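Local coordinates for UBP3-associated protein BRE5 (Saccharomyces cerevisiae, PDB 2QIY) that acts together with the ubiquitin protease UBP3 in de-ubiquitination, this part being its dimeric NTF2-like domain, at residues A[9-21]-A[92-106]. Residues are numbered along the deposited sequence; the frame is centred on the assembly and turned at random.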
# COMPACT_ATOMS: atom_id res chain seq x y z
N VAL A 9 19.82 13.40 10.66
CA VAL A 9 19.02 12.16 10.38
C VAL A 9 18.14 12.35 9.13
O VAL A 9 17.44 13.37 9.00
CB VAL A 9 18.20 11.71 11.63
CG1 VAL A 9 17.04 12.67 11.94
CG2 VAL A 9 17.69 10.28 11.48
N THR A 10 18.19 11.38 8.22
CA THR A 10 17.47 11.48 6.94
C THR A 10 16.08 10.86 7.04
O THR A 10 15.82 10.05 7.92
CB THR A 10 18.24 10.80 5.77
OG1 THR A 10 18.18 9.38 5.90
CG2 THR A 10 19.71 11.26 5.74
N VAL A 11 15.20 11.25 6.11
CA VAL A 11 13.85 10.72 6.06
C VAL A 11 13.86 9.20 5.82
O VAL A 11 13.07 8.47 6.42
CB VAL A 11 12.94 11.49 5.06
CG1 VAL A 11 13.54 11.50 3.66
CG2 VAL A 11 11.52 10.94 5.06
N GLN A 12 14.76 8.72 4.96
CA GLN A 12 14.90 7.28 4.75
C GLN A 12 15.28 6.58 6.06
O GLN A 12 14.73 5.52 6.40
CB GLN A 12 15.93 6.96 3.67
CG GLN A 12 15.96 5.48 3.30
CD GLN A 12 17.12 5.11 2.41
OE1 GLN A 12 18.29 5.17 2.82
NE2 GLN A 12 16.81 4.71 1.18
N ASP A 13 16.22 7.18 6.78
CA ASP A 13 16.63 6.71 8.11
C ASP A 13 15.46 6.59 9.06
O ASP A 13 15.30 5.55 9.70
CB ASP A 13 17.66 7.66 8.74
CG ASP A 13 19.07 7.40 8.27
OD1 ASP A 13 19.28 6.44 7.50
OD2 ASP A 13 19.97 8.16 8.69
N ILE A 14 14.64 7.64 9.17
CA ILE A 14 13.54 7.56 10.12
C ILE A 14 12.48 6.54 9.71
O ILE A 14 11.93 5.85 10.57
CB ILE A 14 12.96 8.95 10.61
CG1 ILE A 14 11.57 9.27 10.04
CG2 ILE A 14 14.02 10.08 10.61
CD1 ILE A 14 11.58 9.81 8.64
N CYS A 15 12.25 6.39 8.40
CA CYS A 15 11.28 5.38 7.92
C CYS A 15 11.75 3.97 8.22
O CYS A 15 10.96 3.13 8.65
CB CYS A 15 11.03 5.52 6.43
SG CYS A 15 10.16 7.01 6.01
N PHE A 16 13.04 3.71 8.01
CA PHE A 16 13.57 2.38 8.25
C PHE A 16 13.53 2.05 9.74
O PHE A 16 13.07 0.95 10.12
CB PHE A 16 14.98 2.24 7.68
CG PHE A 16 15.51 0.84 7.75
CD1 PHE A 16 15.28 -0.06 6.71
CD2 PHE A 16 16.26 0.42 8.86
CE1 PHE A 16 15.79 -1.36 6.77
CE2 PHE A 16 16.77 -0.88 8.93
CZ PHE A 16 16.53 -1.77 7.88
N ALA A 17 13.95 3.01 10.58
CA ALA A 17 13.89 2.86 12.04
C ALA A 17 12.46 2.70 12.52
O ALA A 17 12.18 1.85 13.38
CB ALA A 17 14.57 4.04 12.74
N PHE A 18 11.55 3.51 11.98
CA PHE A 18 10.15 3.41 12.36
C PHE A 18 9.61 2.00 12.16
O PHE A 18 8.97 1.44 13.06
CB PHE A 18 9.25 4.38 11.59
CG PHE A 18 7.81 4.08 11.82
CD1 PHE A 18 7.10 3.32 10.90
CD2 PHE A 18 7.20 4.43 13.02
CE1 PHE A 18 5.77 2.96 11.15
CE2 PHE A 18 5.87 4.07 13.29
CZ PHE A 18 5.15 3.33 12.34
N LEU A 19 9.83 1.45 10.98
CA LEU A 19 9.25 0.15 10.64
C LEU A 19 9.87 -0.93 11.50
O LEU A 19 9.17 -1.79 12.04
CB LEU A 19 9.50 -0.17 9.17
CG LEU A 19 8.48 0.02 8.04
CD1 LEU A 19 7.08 0.55 8.40
CD2 LEU A 19 9.10 0.64 6.81
N GLN A 20 11.20 -0.89 11.64
CA GLN A 20 11.87 -1.91 12.44
C GLN A 20 11.37 -1.86 13.89
O GLN A 20 11.01 -2.90 14.45
CB GLN A 20 13.40 -1.82 12.34
CG GLN A 20 14.04 -3.19 12.60
CD GLN A 20 15.52 -3.27 12.24
OE1 GLN A 20 16.10 -2.35 11.66
NE2 GLN A 20 16.14 -4.39 12.60
N ASN A 21 11.28 -0.66 14.45
CA ASN A 21 10.77 -0.47 15.82
C ASN A 21 9.31 -0.91 16.03
O ASN A 21 8.99 -1.54 17.04
CB ASN A 21 10.98 0.97 16.29
CG ASN A 21 12.46 1.31 16.49
OD1 ASN A 21 13.28 0.42 16.76
ND2 ASN A 21 12.80 2.58 16.36
N ILE A 92 10.17 -0.44 0.86
CA ILE A 92 9.73 0.73 1.59
C ILE A 92 9.65 1.87 0.56
O ILE A 92 10.60 2.05 -0.24
CB ILE A 92 10.75 1.16 2.68
CG1 ILE A 92 10.96 0.01 3.70
CG2 ILE A 92 10.31 2.48 3.35
CD1 ILE A 92 12.12 0.21 4.68
N ASP A 93 8.53 2.60 0.61
CA ASP A 93 8.35 3.85 -0.17
C ASP A 93 7.91 4.93 0.80
O ASP A 93 7.16 4.66 1.72
CB ASP A 93 7.24 3.69 -1.21
CG ASP A 93 7.59 2.67 -2.26
OD1 ASP A 93 8.41 3.00 -3.14
OD2 ASP A 93 7.05 1.54 -2.20
N PHE A 94 8.39 6.16 0.59
CA PHE A 94 7.90 7.26 1.43
C PHE A 94 7.73 8.55 0.66
O PHE A 94 8.38 8.75 -0.38
CB PHE A 94 8.82 7.49 2.63
CG PHE A 94 10.24 7.83 2.25
CD1 PHE A 94 10.61 9.14 1.98
CD2 PHE A 94 11.19 6.82 2.13
CE1 PHE A 94 11.92 9.45 1.62
CE2 PHE A 94 12.52 7.12 1.75
CZ PHE A 94 12.87 8.43 1.50
N GLN A 95 6.88 9.42 1.20
CA GLN A 95 6.79 10.83 0.78
C GLN A 95 6.43 11.70 1.98
O GLN A 95 5.86 11.21 2.96
CB GLN A 95 5.70 11.03 -0.28
CG GLN A 95 5.87 10.27 -1.60
CD GLN A 95 4.66 10.43 -2.53
OE1 GLN A 95 3.56 10.80 -2.08
NE2 GLN A 95 4.84 10.15 -3.82
N TYR A 96 6.71 13.00 1.89
CA TYR A 96 6.21 13.93 2.88
C TYR A 96 4.76 14.28 2.54
O TYR A 96 4.35 14.17 1.38
CB TYR A 96 7.07 15.20 2.92
CG TYR A 96 8.32 15.06 3.74
CD1 TYR A 96 9.59 15.15 3.15
CD2 TYR A 96 8.25 14.83 5.12
CE1 TYR A 96 10.75 15.02 3.92
CE2 TYR A 96 9.40 14.70 5.89
CZ TYR A 96 10.64 14.79 5.29
OH TYR A 96 11.78 14.67 6.08
N THR A 97 4.00 14.72 3.54
CA THR A 97 2.58 14.98 3.38
C THR A 97 2.08 15.89 4.50
O THR A 97 2.84 16.25 5.38
CB THR A 97 1.78 13.65 3.40
OG1 THR A 97 0.44 13.87 2.95
CG2 THR A 97 1.76 13.00 4.79
N GLY A 98 0.79 16.25 4.45
CA GLY A 98 0.14 16.94 5.57
C GLY A 98 0.62 18.36 5.81
O GLY A 98 1.27 18.99 4.94
N HIS A 99 0.31 18.86 7.00
CA HIS A 99 0.60 20.26 7.34
C HIS A 99 2.08 20.59 7.22
O HIS A 99 2.92 19.93 7.84
CB HIS A 99 0.09 20.58 8.75
CG HIS A 99 0.27 22.01 9.15
ND1 HIS A 99 1.08 22.40 10.19
CD2 HIS A 99 -0.26 23.15 8.65
CE1 HIS A 99 1.04 23.71 10.32
NE2 HIS A 99 0.24 24.20 9.39
N LEU A 100 2.38 21.60 6.40
CA LEU A 100 3.74 22.10 6.17
C LEU A 100 4.71 21.03 5.64
O LEU A 100 5.93 21.15 5.80
CB LEU A 100 4.32 22.75 7.44
CG LEU A 100 3.65 24.02 7.98
CD1 LEU A 100 4.25 24.38 9.33
CD2 LEU A 100 3.80 25.18 7.01
N HIS A 101 4.14 19.99 5.01
CA HIS A 101 4.91 18.87 4.46
C HIS A 101 5.81 18.20 5.50
O HIS A 101 6.84 17.64 5.15
CB HIS A 101 5.72 19.36 3.24
CG HIS A 101 5.71 18.43 2.07
ND1 HIS A 101 4.60 17.71 1.68
CD2 HIS A 101 6.67 18.15 1.15
CE1 HIS A 101 4.88 17.00 0.60
NE2 HIS A 101 6.13 17.25 0.26
N LYS A 102 5.41 18.25 6.78
CA LYS A 102 6.21 17.70 7.88
C LYS A 102 5.80 16.29 8.33
O LYS A 102 6.52 15.63 9.09
CB LYS A 102 6.21 18.66 9.08
CG LYS A 102 6.94 19.99 8.84
CD LYS A 102 8.42 19.78 8.53
CE LYS A 102 9.20 21.09 8.42
NZ LYS A 102 9.01 21.81 7.11
N SER A 103 4.64 15.83 7.89
CA SER A 103 4.21 14.45 8.15
C SER A 103 4.84 13.52 7.11
O SER A 103 5.29 13.98 6.06
CB SER A 103 2.69 14.36 8.12
OG SER A 103 2.14 15.10 9.19
N ILE A 104 4.87 12.22 7.41
CA ILE A 104 5.51 11.25 6.52
C ILE A 104 4.55 10.12 6.19
O ILE A 104 3.98 9.50 7.07
CB ILE A 104 6.80 10.65 7.15
CG1 ILE A 104 7.74 11.76 7.65
CG2 ILE A 104 7.52 9.75 6.11
CD1 ILE A 104 8.82 11.26 8.58
N LEU A 105 4.38 9.88 4.89
CA LEU A 105 3.62 8.75 4.34
C LEU A 105 4.60 7.63 4.06
O LEU A 105 5.57 7.84 3.33
CB LEU A 105 3.00 9.16 3.00
CG LEU A 105 1.74 8.52 2.37
CD1 LEU A 105 1.69 8.55 0.82
CD2 LEU A 105 1.20 7.22 2.99
N ILE A 106 4.35 6.44 4.64
CA ILE A 106 5.21 5.29 4.43
C ILE A 106 4.40 4.12 3.87
O ILE A 106 3.32 3.82 4.36
CB ILE A 106 5.90 4.84 5.76
CG1 ILE A 106 6.68 5.99 6.39
CG2 ILE A 106 6.81 3.63 5.51
CD1 ILE A 106 7.26 5.66 7.81
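Cys15 and Phe94 meet where the N-terminal helix of the NTF2-like fold lies on the concave face of its curved sheet. The helix segment 11-21 crosses the hairpin strands 92-97 and 103-106 at 124° and 63°, and the packing is mainly between apolar groups, with no polar bond joining the segments. The tight part centres on the thiol. Cys15 SG has swung anti to its carbonyl carbon (chi1 -68°), setting it among the side chains of both strands: it lies 3.6 Å from Ile106 CG1 and 3.8 Å from Ile104 CG2, and stands obliquely 4.5 Å from the Phe94 ring centroid, a sulfur-aromatic contact. One turn on, Leu19 meets Ile92 tip to tip, CD2 to CG1 at 3.7 Å, and touches Ile106. Phe18 brings CD1 against Ile106 CD1, while its ring packs edge-to-face with Phe126.

Packing is looser toward the helix's exposed side. Gln12 lays its CA and the start of its side chain against Phe94 CE2, the rest running toward solvent; Phe16 touches Ile92 through one ring carbon, and a chain of another protein packs on both. The hairpin's opposite face serves the dimer, Asp93 forming a salt bridge with Arg145 of the second subunit. Cutting Phe94 back to an alanine is likely to leave Val11 and the Cys15 thiol without this ring and open a gap under the first helical turn. That turn begins at the N-cap Thr10, whose OG1 accepts from Asp13 N. Back on the tight side, Val11 straddles two aromatic residues, CG1 lying 3.3 Å from Phe94 CE1 and CB 3.5 Å from Tyr96 OH.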